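Local coordinates for uncharacterized protein from DUF364 family (Desulfitobacterium hafniense, PDB 3L5O) that is of unknown function but combines enolase-like and Rossmann-like folds around a unique active site with a possible role in heavy-metal chelation, at residues E33-D38 / N102-N107; R112-I117 / L224-F229; L166-E171 / V197-L202. One frame throughout, in Å; residues are numbered along the deposited sequence.

Interaction 1 of 3, residues E33-D38 / N102-N107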
ATOM      1  N   GLU A  33      13.170  -7.244  15.745  1.00 43.43           N
ATOM      2  CA  GLU A  33      13.972  -6.119  16.233  1.00 45.59           C
ATOM      3  C   GLU A  33      15.303  -5.888  15.554  1.00 45.86           C
ATOM      4  O   GLU A  33      15.789  -4.759  15.513  1.00 44.34           O
ATOM      5  CB  GLU A  33      14.319  -6.369  17.676  1.00 48.68           C
ATOM      6  CG  GLU A  33      13.354  -5.718  18.587  1.00 53.66           C
ATOM      7  CD  GLU A  33      13.899  -5.766  19.955  1.00 49.59           C
ATOM      8  OE1 GLU A  33      13.863  -6.867  20.506  1.00 43.30           O
ATOM      9  OE2 GLU A  33      14.411  -4.718  20.393  1.00 49.03           O
ATOM     10  N   ASP A  34      15.898  -6.980  15.074  1.00 45.78           N
ATOM     11  CA  ASP A  34      17.217  -6.961  14.450  1.00 46.29           C
ATOM     12  C   ASP A  34      17.283  -6.012  13.249  1.00 42.84           C
ATOM     13  O   ASP A  34      18.358  -5.498  12.928  1.00 38.51           O
ATOM     14  CB  ASP A  34      17.592  -8.376  13.992  1.00 47.51           C
ATOM     15  CG  ASP A  34      17.864  -9.338  15.165  1.00 59.04           C
ATOM     16  OD1 ASP A  34      17.850  -8.913  16.352  1.00 63.25           O
ATOM     17  OD2 ASP A  34      18.115 -10.559  14.982  1.00 65.78           O
ATOM     18  N   PHE A  35      16.139  -5.774  12.602  1.00 41.30           N
ATOM     19  CA  PHE A  35      16.093  -4.926  11.412  1.00 42.34           C
ATOM     20  C   PHE A  35      16.192  -3.455  11.773  1.00 43.58           C
ATOM     21  O   PHE A  35      15.374  -2.958  12.566  1.00 43.93           O
ATOM     22  CB  PHE A  35      14.803  -5.162  10.625  1.00 41.54           C
ATOM     23  CG  PHE A  35      14.758  -6.488   9.928  1.00 39.63           C
ATOM     24  CD1 PHE A  35      14.566  -7.666  10.655  1.00 48.50           C
ATOM     25  CD2 PHE A  35      14.934  -6.573   8.561  1.00 44.57           C
ATOM     26  CE1 PHE A  35      14.549  -8.897  10.028  1.00 43.13           C
ATOM     27  CE2 PHE A  35      14.918  -7.804   7.930  1.00 44.65           C
ATOM     28  CZ  PHE A  35      14.728  -8.970   8.674  1.00 43.85           C
ATOM     29  N   LEU A  36      17.146  -2.751  11.149  1.00 41.82           N
ATOM     30  CA  LEU A  36      17.332  -1.308  11.375  1.00 40.67           C
ATOM     31  C   LEU A  36      16.977  -0.486  10.179  1.00 41.11           C
ATOM     32  O   LEU A  36      16.931  -1.012   9.061  1.00 40.83           O
ATOM     33  CB  LEU A  36      18.793  -1.010  11.758  1.00 43.75           C
ATOM     34  CG  LEU A  36      19.421  -1.896  12.826  1.00 41.34           C
ATOM     35  CD1 LEU A  36      20.892  -1.551  12.995  1.00 48.60           C
ATOM     36  CD2 LEU A  36      18.693  -1.740  14.155  1.00 42.39           C
ATOM     37  N   VAL A  37      16.649   0.791  10.424  1.00 40.04           N
ATOM     38  CA  VAL A  37      16.487   1.800   9.371  1.00 39.25           C
ATOM     39  C   VAL A  37      17.902   2.159   8.952  1.00 40.46           C
ATOM     40  O   VAL A  37      18.610   2.850   9.693  1.00 39.78           O
ATOM     41  CB  VAL A  37      15.769   3.081   9.908  1.00 41.90           C
ATOM     42  CG1 VAL A  37      15.617   4.142   8.823  1.00 39.03           C
ATOM     43  CG2 VAL A  37      14.393   2.744  10.495  1.00 40.18           C
ATOM     44  N   ASP A  38      18.358   1.629   7.820  1.00 39.61           N
ATOM     45  CA  ASP A  38      19.740   1.896   7.360  1.00 44.86           C
ATOM     46  C   ASP A  38      19.853   3.100   6.413  1.00 45.17           C
ATOM     47  O   ASP A  38      20.930   3.678   6.246  1.00 44.79           O
ATOM     48  CB  ASP A  38      20.348   0.637   6.730  1.00 42.51           C
ATOM     49  CG  ASP A  38      20.494  -0.473   7.738  1.00 45.31           C
ATOM     50  OD1 ASP A  38      21.012  -0.187   8.848  1.00 39.84           O
ATOM     51  OD2 ASP A  38      20.080  -1.629   7.545  1.00 44.23           O
ATOM     52  N   ASN A 102       7.334  -1.863   5.120  1.00 42.93           N
ATOM     53  CA  ASN A 102       7.529  -2.534   3.831  1.00 41.88           C
ATOM     54  C   ASN A 102       8.989  -2.919   3.612  1.00 42.24           C
ATOM     55  O   ASN A 102       9.282  -3.800   2.799  1.00 42.34           O
ATOM     56  CB  ASN A 102       6.992  -1.674   2.683  1.00 41.03           C
ATOM     57  CG  ASN A 102       5.466  -1.622   2.659  1.00 44.27           C
ATOM     58  OD1 ASN A 102       4.787  -2.555   3.073  1.00 44.66           O
ATOM     59  ND2 ASN A 102       4.935  -0.527   2.187  1.00 40.17           N
ATOM     60  N   ALA A 103       9.899  -2.285   4.352  1.00 41.92           N
ATOM     61  CA  ALA A 103      11.324  -2.652   4.319  1.00 39.90           C
ATOM     62  C   ALA A 103      11.516  -4.044   4.900  1.00 39.37           C
ATOM     63  O   ALA A 103      12.339  -4.768   4.428  1.00 36.70           O
ATOM     64  CB  ALA A 103      12.152  -1.655   5.069  1.00 42.36           C
ATOM     65  N   TYR A 104      10.745  -4.424   5.919  1.00 40.65           N
ATOM     66  CA  TYR A 104      10.763  -5.833   6.376  1.00 39.07           C
ATOM     67  C   TYR A 104      10.007  -6.737   5.371  1.00 39.90           C
ATOM     68  O   TYR A 104      10.632  -7.551   4.718  1.00 37.89           O
ATOM     69  CB  TYR A 104      10.138  -6.005   7.739  1.00 32.98           C
ATOM     70  CG  TYR A 104      10.036  -7.458   8.127  1.00 33.79           C
ATOM     71  CD1 TYR A 104      11.183  -8.228   8.317  1.00 36.54           C
ATOM     72  CD2 TYR A 104       8.810  -8.056   8.318  1.00 37.87           C
ATOM     73  CE1 TYR A 104      11.093  -9.562   8.674  1.00 38.54           C
ATOM     74  CE2 TYR A 104       8.711  -9.385   8.677  1.00 37.92           C
ATOM     75  CZ  TYR A 104       9.849 -10.124   8.858  1.00 38.63           C
ATOM     76  OH  TYR A 104       9.699 -11.426   9.222  1.00 42.75           O
ATOM     77  N   TYR A 105       8.683  -6.583   5.259  1.00 40.08           N
ATOM     78  CA  TYR A 105       7.859  -7.571   4.529  1.00 40.96           C
ATOM     79  C   TYR A 105       8.184  -7.740   3.039  1.00 41.18           C
ATOM     80  O   TYR A 105       8.047  -8.862   2.465  1.00 39.03           O
ATOM     81  CB  TYR A 105       6.381  -7.260   4.705  1.00 41.10           C
ATOM     82  CG  TYR A 105       5.880  -7.419   6.116  1.00 43.40           C
ATOM     83  CD1 TYR A 105       5.574  -8.681   6.625  1.00 40.04           C
ATOM     84  CD2 TYR A 105       5.697  -6.313   6.947  1.00 41.13           C
ATOM     85  CE1 TYR A 105       5.132  -8.844   7.923  1.00 45.25           C
ATOM     86  CE2 TYR A 105       5.252  -6.474   8.263  1.00 41.81           C
ATOM     87  CZ  TYR A 105       4.961  -7.746   8.742  1.00 43.81           C
ATOM     88  OH  TYR A 105       4.499  -7.951  10.030  1.00 44.36           O
ATOM     89  N   ASN A 106       8.645  -6.650   2.425  1.00 41.47           N
ATOM     90  CA  ASN A 106       8.910  -6.613   0.984  1.00 42.36           C
ATOM     91  C   ASN A 106      10.384  -6.762   0.656  1.00 42.87           C
ATOM     92  O   ASN A 106      10.807  -6.504  -0.475  1.00 43.48           O
ATOM     93  CB  ASN A 106       8.346  -5.328   0.309  1.00 41.94           C
ATOM     94  CG  ASN A 106       6.847  -5.141   0.527  1.00 46.47           C
ATOM     95  OD1 ASN A 106       6.195  -5.944   1.191  1.00 42.23           O
ATOM     96  ND2 ASN A 106       6.297  -4.054  -0.021  1.00 45.22           N
ATOM     97  N   ASN A 107      11.163  -7.172   1.656  1.00 43.67           N
ATOM     98  CA  ASN A 107      12.517  -7.661   1.475  1.00 41.77           C
ATOM     99  C   ASN A 107      12.370  -8.923   0.617  1.00 43.12           C
ATOM    100  O   ASN A 107      11.519  -9.742   0.913  1.00 38.43           O
ATOM    101  CB  ASN A 107      13.116  -7.984   2.877  1.00 41.48           C
ATOM    102  CG  ASN A 107      14.497  -8.510   2.813  1.00 41.75           C
ATOM    103  OD1 ASN A 107      14.783  -9.417   2.050  1.00 50.05           O
ATOM    104  ND2 ASN A 107      15.383  -7.949   3.621  1.00 39.26           N
TER
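One face of the Phe35 ring takes the edge of Tyr104, while Asn107 ND2 lies near the plane of the same ring at its rim. The result is a T-shaped (edge-to-face) stack, set in what is probably the enolase-like part of the protein, where the loop between helix 22-29 and strand 39-42 meets the C-terminal end of helix 91-105. The ring centroids are 5.0 Å apart and the planes stand at 83°, close to a true perpendicular. Tyr104 presents its CD1-CE1 border: CD1 comes to 3.6 Å from Phe35 CZ, offset toward the rim of the phenyl face, and CE1 follows at 3.7 Å from the same CZ. The opposite border of the tyrosine is engaged as well, because Tyr104 CD2 sits 3.5 Å above the plane of the Tyr105 ring, over its centre. One phenol is therefore edge-on to two aromatic faces at once, which should restrict its rotation.

Tyr104 extends CG away from its own backbone N (chi1 174°), carrying the ring off the helix toward the loop. Were Phe35 an alanine, the CD1-CE1 border of Tyr104 would probably be left beside a gap, with little on that side to fix the turn of its ring.

Around the pair, Leu79 of helix 79-83 and Ser51 of strand 46-51 also touch Phe35, and Pro32 touches Tyr104. The helix gives way just beyond the stack, and Asn107 is the N-cap of the next one: its OD1 bonds weakly to the backbone N of Gln109, while its other amide atom, ND2, is 4.3 Å from Phe35 CE2.

Interaction 2 of 3, residues R112-I117 / L224-F229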
ATOM      1  N   ARG A 112       9.807 -14.123   0.107  1.00 56.87           N
ATOM      2  CA  ARG A 112       9.932 -15.528  -0.293  1.00 59.43           C
ATOM      3  C   ARG A 112       9.625 -16.515   0.839  1.00 60.09           C
ATOM      4  O   ARG A 112       8.949 -17.518   0.614  1.00 60.44           O
ATOM      5  CB  ARG A 112      11.327 -15.788  -0.864  1.00 59.61           C
ATOM      6  CG  ARG A 112      11.521 -15.223  -2.270  1.00 66.91           C
ATOM      7  CD  ARG A 112      12.272 -16.153  -3.227  1.00 73.32           C
ATOM      8  NE  ARG A 112      12.354 -15.605  -4.587  1.00 76.33           N
ATOM      9  CZ  ARG A 112      13.233 -14.680  -4.990  1.00 77.20           C
ATOM     10  NH1 ARG A 112      14.124 -14.165  -4.140  1.00 77.27           N
ATOM     11  NH2 ARG A 112      13.217 -14.261  -6.254  1.00 76.39           N
ATOM     12  N   GLU A 113      10.099 -16.216   2.047  1.00 61.74           N
ATOM     13  CA  GLU A 113       9.825 -17.044   3.226  1.00 63.74           C
ATOM     14  C   GLU A 113       8.338 -17.054   3.599  1.00 64.35           C
ATOM     15  O   GLU A 113       7.844 -18.033   4.151  1.00 64.99           O
ATOM     16  CB  GLU A 113      10.654 -16.566   4.423  1.00 62.90           C
ATOM     17  CG  GLU A 113      12.154 -16.758   4.249  1.00 67.02           C
ATOM     18  CD  GLU A 113      13.001 -15.964   5.239  1.00 67.41           C
ATOM     19  OE1 GLU A 113      12.458 -15.079   5.953  1.00 75.03           O
ATOM     20  OE2 GLU A 113      14.228 -16.233   5.305  1.00 69.25           O
ATOM     21  N   HIS A 114       7.639 -15.960   3.300  1.00 64.76           N
ATOM     22  CA  HIS A 114       6.192 -15.838   3.533  1.00 66.37           C
ATOM     23  C   HIS A 114       5.321 -16.276   2.323  1.00 68.31           C
ATOM     24  O   HIS A 114       4.112 -16.028   2.310  1.00 68.66           O
ATOM     25  CB  HIS A 114       5.832 -14.385   3.906  1.00 65.29           C
ATOM     26  CG  HIS A 114       6.354 -13.942   5.238  1.00 62.79           C
ATOM     27  ND1 HIS A 114       6.628 -12.621   5.524  1.00 57.70           N
ATOM     28  CD2 HIS A 114       6.643 -14.637   6.363  1.00 65.31           C
ATOM     29  CE1 HIS A 114       7.059 -12.519   6.768  1.00 64.00           C
ATOM     30  NE2 HIS A 114       7.089 -13.731   7.298  1.00 66.38           N
ATOM     31  N   GLY A 115       5.932 -16.899   1.308  1.00 70.56           N
ATOM     32  CA  GLY A 115       5.202 -17.491   0.189  1.00 70.99           C
ATOM     33  C   GLY A 115       4.889 -16.584  -0.993  1.00 72.26           C
ATOM     34  O   GLY A 115       3.940 -16.841  -1.739  1.00 73.59           O
ATOM     35  N   VAL A 116       5.678 -15.525  -1.169  1.00 72.03           N
ATOM     36  CA  VAL A 116       5.559 -14.644  -2.325  1.00 71.60           C
ATOM     37  C   VAL A 116       6.493 -15.145  -3.422  1.00 73.02           C
ATOM     38  O   VAL A 116       7.670 -15.424  -3.159  1.00 72.04           O
ATOM     39  CB  VAL A 116       5.932 -13.192  -1.965  1.00 71.57           C
ATOM     40  CG1 VAL A 116       5.959 -12.303  -3.209  1.00 69.71           C
ATOM     41  CG2 VAL A 116       4.969 -12.630  -0.923  1.00 70.54           C
ATOM     42  N   ILE A 117       5.970 -15.251  -4.645  1.00 74.43           N
ATOM     43  CA  ILE A 117       6.753 -15.761  -5.778  1.00 75.75           C
ATOM     44  C   ILE A 117       7.049 -14.656  -6.804  1.00 76.62           C
ATOM     45  O   ILE A 117       6.170 -13.858  -7.156  1.00 76.81           O
ATOM     46  CB  ILE A 117       6.045 -16.974  -6.446  1.00 75.59           C
ATOM     47  CG1 ILE A 117       5.726 -18.070  -5.415  1.00 74.97           C
ATOM     48  CG2 ILE A 117       6.913 -17.549  -7.564  1.00 76.90           C
ATOM     49  CD1 ILE A 117       6.952 -18.677  -4.717  1.00 73.94           C
ATOM     50  N   LEU A 224       3.485  -6.996   1.869  1.00 40.74           N
ATOM     51  CA  LEU A 224       3.279  -8.345   1.399  1.00 42.25           C
ATOM     52  C   LEU A 224       3.283  -9.290   2.597  1.00 46.12           C
ATOM     53  O   LEU A 224       4.108 -10.214   2.709  1.00 46.82           O
ATOM     54  CB  LEU A 224       4.345  -8.677   0.354  1.00 44.21           C
ATOM     55  CG  LEU A 224       4.259  -7.800  -0.918  1.00 43.47           C
ATOM     56  CD1 LEU A 224       5.506  -7.921  -1.751  1.00 48.48           C
ATOM     57  CD2 LEU A 224       3.034  -8.130  -1.786  1.00 47.95           C
ATOM     58  N   ALA A 225       2.310  -9.032   3.472  1.00 46.43           N
ATOM     59  CA  ALA A 225       2.253  -9.515   4.836  1.00 46.79           C
ATOM     60  C   ALA A 225       1.008 -10.394   4.967  1.00 49.54           C
ATOM     61  O   ALA A 225      -0.108  -9.882   5.194  1.00 48.84           O
ATOM     62  CB  ALA A 225       2.148  -8.340   5.771  1.00 48.75           C
ATOM     63  N   PRO A 226       1.182 -11.702   4.787  1.00 49.43           N
ATOM     64  CA  PRO A 226       0.068 -12.655   4.868  1.00 48.96           C
ATOM     65  C   PRO A 226      -0.757 -12.550   6.141  1.00 49.11           C
ATOM     66  O   PRO A 226      -1.884 -13.003   6.129  1.00 49.37           O
ATOM     67  CB  PRO A 226       0.754 -14.016   4.803  1.00 51.26           C
ATOM     68  CG  PRO A 226       2.057 -13.774   4.127  1.00 51.94           C
ATOM     69  CD  PRO A 226       2.458 -12.365   4.461  1.00 50.67           C
ATOM     70  N   VAL A 227      -0.218 -11.981   7.218  1.00 49.13           N
ATOM     71  CA  VAL A 227      -0.997 -11.739   8.429  1.00 48.95           C
ATOM     72  C   VAL A 227      -2.236 -10.876   8.124  1.00 46.27           C
ATOM     73  O   VAL A 227      -3.296 -11.035   8.733  1.00 46.06           O
ATOM     74  CB  VAL A 227      -0.113 -11.111   9.566  1.00 49.18           C
ATOM     75  CG1 VAL A 227       0.179  -9.641   9.301  1.00 48.32           C
ATOM     76  CG2 VAL A 227      -0.750 -11.300  10.937  1.00 49.11           C
ATOM     77  N   LEU A 228      -2.123 -10.001   7.138  1.00 47.35           N
ATOM     78  CA  LEU A 228      -3.273  -9.214   6.676  1.00 46.57           C
ATOM     79  C   LEU A 228      -4.486 -10.058   6.218  1.00 45.71           C
ATOM     80  O   LEU A 228      -5.619  -9.595   6.295  1.00 45.22           O
ATOM     81  CB  LEU A 228      -2.828  -8.217   5.589  1.00 48.18           C
ATOM     82  CG  LEU A 228      -1.763  -7.194   6.050  1.00 52.36           C
ATOM     83  CD1 LEU A 228      -1.188  -6.379   4.914  1.00 46.07           C
ATOM     84  CD2 LEU A 228      -2.287  -6.263   7.139  1.00 51.71           C
ATOM     85  N   PHE A 229      -4.263 -11.303   5.794  1.00 44.38           N
ATOM     86  CA  PHE A 229      -5.352 -12.181   5.370  1.00 46.03           C
ATOM     87  C   PHE A 229      -6.198 -12.653   6.551  1.00 48.52           C
ATOM     88  O   PHE A 229      -7.292 -13.178   6.378  1.00 48.46           O
ATOM     89  CB  PHE A 229      -4.807 -13.407   4.628  1.00 47.04           C
ATOM     90  CG  PHE A 229      -4.020 -13.090   3.376  1.00 49.13           C
ATOM     91  CD1 PHE A 229      -4.432 -12.096   2.492  1.00 50.72           C
ATOM     92  CD2 PHE A 229      -2.883 -13.830   3.065  1.00 49.76           C
ATOM     93  CE1 PHE A 229      -3.704 -11.819   1.347  1.00 48.84           C
ATOM     94  CE2 PHE A 229      -2.165 -13.569   1.908  1.00 51.83           C
ATOM     95  CZ  PHE A 229      -2.577 -12.566   1.055  1.00 52.33           C
TER
HETATM   96  O   HOH W   1       6.520 -10.857   3.500  1.00 41.66           O
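The carbonyl O of Leu224 and ND1 of His114 are joined by a single water, which donates to Leu224 O at 2.6 Å and bonds to His114 ND1 at 2.7 Å. The water lies in the plane of the imidazole, at its edge, and it bridges two polar atoms that are themselves 4.5 Å apart, too far for a direct bond. It thus supplies the polar link between the segments and probably helps fix the rotation of the histidine ring.

Beside the bridge the contact is van der Waals packing centred on Pro226. Its CG rests 3.8 Å from His114 CB and 3.6 Å from His114 O, so the pyrrolidine sits against the root of the histidine and its carbonyl. With CG of His114 held beside its own backbone N (chi1 -68°), ND1 is turned toward the water, and Pro226 CD still lies obliquely by the ring. A second, looser touch pairs Val116 CG2 with Leu224 CB at 4.2 Å. Strand 263-269 backs both residues, Ile268 lying on Val116 and Val266 on Leu224.

His114 and Val116 flank Gly115, whose positive phi (88°) would press any CB against the preceding carbonyl O. Gly115 N bonds back to Arg112 O at 3.2 Å and Val116 N to Ala111 O; with Gly115 as the C-prime residue, these two bonds end helix 108-113 in a Schellman motif.

Interaction 3 of 3, residues L166-E171 / V197-L202. With IMD (imidazole), chain D.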
ATOM      1  N   LEU A 166     -14.004   5.831  -5.920  1.00 38.47           N
ATOM      2  CA  LEU A 166     -14.114   6.725  -4.754  1.00 38.80           C
ATOM      3  C   LEU A 166     -12.754   7.289  -4.495  1.00 39.35           C
ATOM      4  O   LEU A 166     -11.791   6.534  -4.435  1.00 39.66           O
ATOM      5  CB  LEU A 166     -14.569   5.946  -3.532  1.00 40.57           C
ATOM      6  CG  LEU A 166     -15.971   5.334  -3.539  1.00 45.78           C
ATOM      7  CD1 LEU A 166     -15.981   3.889  -4.052  1.00 52.08           C
ATOM      8  CD2 LEU A 166     -16.513   5.355  -2.176  1.00 47.85           C
ATOM      9  N   GLU A 167     -12.653   8.616  -4.374  1.00 42.81           N
ATOM     10  CA  GLU A 167     -11.383   9.304  -4.076  1.00 43.39           C
ATOM     11  C   GLU A 167     -11.599  10.469  -3.106  1.00 44.60           C
ATOM     12  O   GLU A 167     -12.684  11.028  -3.022  1.00 40.99           O
ATOM     13  CB  GLU A 167     -10.789   9.875  -5.364  1.00 44.15           C
ATOM     14  CG  GLU A 167     -10.478   8.851  -6.456  1.00 48.84           C
ATOM     15  CD  GLU A 167     -10.291   9.489  -7.826  1.00 52.16           C
ATOM     16  OE1 GLU A 167     -11.135  10.299  -8.212  1.00 62.13           O
ATOM     17  OE2 GLU A 167      -9.310   9.168  -8.527  1.00 57.44           O
ATOM     18  N   TRP A 168     -10.550  10.879  -2.400  1.00 47.36           N
ATOM     19  CA  TRP A 168     -10.581  12.086  -1.553  1.00 47.96           C
ATOM     20  C   TRP A 168     -10.964  13.277  -2.343  1.00 50.10           C
ATOM     21  O   TRP A 168     -11.765  14.075  -1.878  1.00 50.59           O
ATOM     22  CB  TRP A 168      -9.216  12.381  -0.899  1.00 53.25           C
ATOM     23  CG  TRP A 168      -8.968  11.621   0.352  1.00 55.05           C
ATOM     24  CD1 TRP A 168      -7.965  10.703   0.581  1.00 65.32           C
ATOM     25  CD2 TRP A 168      -9.716  11.705   1.574  1.00 66.01           C
ATOM     26  NE1 TRP A 168      -8.054  10.213   1.865  1.00 61.44           N
ATOM     27  CE2 TRP A 168      -9.115  10.803   2.502  1.00 67.39           C
ATOM     28  CE3 TRP A 168     -10.845  12.441   1.989  1.00 67.65           C
ATOM     29  CZ2 TRP A 168      -9.601  10.623   3.807  1.00 56.91           C
ATOM     30  CZ3 TRP A 168     -11.331  12.265   3.303  1.00 65.38           C
ATOM     31  CH2 TRP A 168     -10.708  11.351   4.191  1.00 64.02           C
ATOM     32  N   SER A 169     -10.363  13.419  -3.523  1.00 51.26           N
ATOM     33  CA  SER A 169     -10.610  14.548  -4.398  1.00 52.70           C
ATOM     34  C   SER A 169     -11.036  13.992  -5.735  1.00 52.40           C
ATOM     35  O   SER A 169     -10.205  13.791  -6.615  1.00 54.49           O
ATOM     36  CB  SER A 169      -9.336  15.412  -4.572  1.00 54.84           C
ATOM     37  OG  SER A 169      -8.871  15.921  -3.331  1.00 58.63           O
ATOM     38  N   PRO A 170     -12.321  13.720  -5.908  1.00 50.83           N
ATOM     39  CA  PRO A 170     -12.759  12.956  -7.072  1.00 51.91           C
ATOM     40  C   PRO A 170     -12.668  13.686  -8.414  1.00 57.45           C
ATOM     41  O   PRO A 170     -12.979  14.874  -8.495  1.00 56.83           O
ATOM     42  CB  PRO A 170     -14.211  12.623  -6.741  1.00 50.79           C
ATOM     43  CG  PRO A 170     -14.636  13.645  -5.748  1.00 49.83           C
ATOM     44  CD  PRO A 170     -13.437  14.087  -5.021  1.00 48.55           C
ATOM     45  N   GLU A 171     -12.302  12.943  -9.459  1.00 61.16           N
ATOM     46  CA  GLU A 171     -12.383  13.423 -10.833  1.00 64.76           C
ATOM     47  C   GLU A 171     -13.821  13.326 -11.262  1.00 62.01           C
ATOM     48  O   GLU A 171     -14.655  12.798 -10.536  1.00 57.31           O
ATOM     49  CB  GLU A 171     -11.542  12.561 -11.776  1.00 66.70           C
ATOM     50  CG  GLU A 171     -10.100  12.286 -11.356  1.00 73.93           C
ATOM     51  CD  GLU A 171      -9.421  11.315 -12.326  1.00 75.03           C
ATOM     52  OE1 GLU A 171      -9.212  11.696 -13.508  1.00 84.87           O
ATOM     53  OE2 GLU A 171      -9.113  10.170 -11.908  1.00 92.30           O
ATOM     54  N   VAL A 197      -3.789   2.853   4.324  1.00 41.10           N
ATOM     55  CA  VAL A 197      -3.022   2.517   5.519  1.00 41.63           C
ATOM     56  C   VAL A 197      -2.530   3.793   6.146  1.00 40.57           C
ATOM     57  O   VAL A 197      -2.674   4.008   7.369  1.00 40.54           O
ATOM     58  CB  VAL A 197      -1.788   1.608   5.169  1.00 40.93           C
ATOM     59  CG1 VAL A 197      -0.920   1.333   6.407  1.00 45.78           C
ATOM     60  CG2 VAL A 197      -2.264   0.337   4.559  1.00 42.40           C
ATOM     61  N   VAL A 198      -1.954   4.649   5.311  1.00 40.47           N
ATOM     62  CA  VAL A 198      -1.366   5.894   5.785  1.00 42.11           C
ATOM     63  C   VAL A 198      -2.406   6.841   6.381  1.00 43.32           C
ATOM     64  O   VAL A 198      -2.192   7.449   7.429  1.00 43.03           O
ATOM     65  CB  VAL A 198      -0.631   6.619   4.640  1.00 43.28           C
ATOM     66  CG1 VAL A 198      -0.181   8.006   5.087  1.00 42.03           C
ATOM     67  CG2 VAL A 198       0.575   5.791   4.130  1.00 46.80           C
ATOM     68  N   ASP A 199      -3.556   6.987   5.739  1.00 42.87           N
ATOM     69  CA  ASP A 199      -4.506   7.946   6.291  1.00 44.26           C
ATOM     70  C   ASP A 199      -5.512   7.354   7.306  1.00 41.13           C
ATOM     71  O   ASP A 199      -6.323   8.080   7.870  1.00 41.17           O
ATOM     72  CB  ASP A 199      -5.155   8.796   5.183  1.00 46.92           C
ATOM     73  CG  ASP A 199      -5.884   8.003   4.221  1.00 48.58           C
ATOM     74  OD1 ASP A 199      -6.316   6.895   4.630  1.00 50.23           O
ATOM     75  OD2 ASP A 199      -6.098   8.403   3.044  1.00 51.13           O
ATOM     76  N   LYS A 200      -5.393   6.060   7.585  1.00 42.83           N
ATOM     77  CA  LYS A 200      -6.204   5.382   8.614  1.00 41.92           C
ATOM     78  C   LYS A 200      -7.677   5.227   8.242  1.00 40.90           C
ATOM     79  O   LYS A 200      -8.524   4.993   9.094  1.00 42.35           O
ATOM     80  CB  LYS A 200      -6.034   6.026   9.998  1.00 41.97           C
ATOM     81  CG  LYS A 200      -4.982   5.342  10.922  1.00 38.34           C
ATOM     82  CD  LYS A 200      -3.541   5.518  10.486  1.00 35.46           C
ATOM     83  CE  LYS A 200      -3.042   6.952  10.749  1.00 41.27           C
ATOM     84  NZ  LYS A 200      -1.679   7.101  10.116  1.00 38.11           N
ATOM     85  N   THR A 201      -7.975   5.293   6.952  1.00 40.20           N
ATOM     86  CA  THR A 201      -9.329   4.972   6.455  1.00 38.91           C
ATOM     87  C   THR A 201      -9.523   3.475   6.317  1.00 40.22           C
ATOM     88  O   THR A 201     -10.664   2.995   6.259  1.00 41.75           O
ATOM     89  CB  THR A 201      -9.607   5.657   5.096  1.00 38.88           C
ATOM     90  OG1 THR A 201      -8.551   5.378   4.161  1.00 40.54           O
ATOM     91  CG2 THR A 201      -9.644   7.161   5.276  1.00 39.17           C
ATOM     92  N   LEU A 202      -8.417   2.732   6.270  1.00 41.62           N
ATOM     93  CA  LEU A 202      -8.474   1.317   5.924  1.00 40.86           C
ATOM     94  C   LEU A 202      -9.401   0.493   6.831  1.00 41.46           C
ATOM     95  O   LEU A 202     -10.195  -0.257   6.320  1.00 42.67           O
ATOM     96  CB  LEU A 202      -7.071   0.684   5.868  1.00 41.72           C
ATOM     97  CG  LEU A 202      -7.007  -0.794   5.462  1.00 42.04           C
ATOM     98  CD1 LEU A 202      -7.531  -1.025   4.064  1.00 47.78           C
ATOM     99  CD2 LEU A 202      -5.562  -1.303   5.539  1.00 43.42           C
TER
HETATM  100  N1  IMD D 303      -7.717   7.129  -0.581  1.00 68.01           N
HETATM  101  C2  IMD D 303      -6.813   6.638   0.304  1.00 63.46           C
HETATM  102  N3  IMD D 303      -7.394   6.579   1.512  1.00 64.15           N
HETATM  103  C4  IMD D 303      -8.655   7.031   1.410  1.00 65.33           C
HETATM  104  C5  IMD D 303      -8.860   7.386   0.083  1.00 64.70           C
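Trp168 and Asp199 run alongside one another, antiparallel, with the indole and carboxylate planes nearly perpendicular. The donor NE1 meets Asp199 OD2 at 2.9 Å in a nearly straight bond (N-H...O 173°). OD2 lies almost in the indole plane, whereas NE1 stands 46° above the carboxylate plane. Thr201 points back toward the indole and lays its CG2 3.8 Å from Trp168 CZ2.

In what is probably the Rossmann-like half, Trp168 lies near the carboxy-terminal end of strand 162-167, in the parallel part of the mixed sheet, and Asp199 on the short, weakly bonded helix that follows strand 189-193. The pair spans elements that follow the carboxy-terminal ends of two parallel strands, where Rossmann-like folds commonly bind their ligands. Asp199 CG sits between its backbone N and carbonyl carbon (chi1 60°), which puts OD1 where it accepts from Thr201 N at 3.3 Å, an Asx turn, and from Thr201 OG1 at 2.7 Å.

An imidazole, probably from the crystallisation liquor, settles between these groups, N3 bonding weakly to Asp199 OD1 while lying 2.7 Å from Asp199 OD2. Its C4 approaches Trp168 NE1 to 3.3 Å, obliquely to the indole, whose cation-pi partner is Arg61.

How the interactions relate
Interactions 1 and 2 are neighbours, their centres 15 Å apart, linked by consecutive helices 91-105 and 108-113. They touch directly: Asn106 OD1 lies 3.0 Å from Leu224 N in a probable hydrogen bond, Tyr105 CD1 packs 3.5 Å from Ala225 CB, and Tyr104 OH is 3.8 Å from His114 CE1. The probable enolase-like part is thus tied to the loop before strand 235-241. Interaction 3 lies across the chain's centre; its nearest atoms are about 7 Å from interaction 1 and 6 Å from interaction 2, without touching. It holds one imidazole, and a second lies about 4 Å from the Asp199 side chain; though probably from the crystallisation liquor, such molecules often mark pockets and may mark a ligand site.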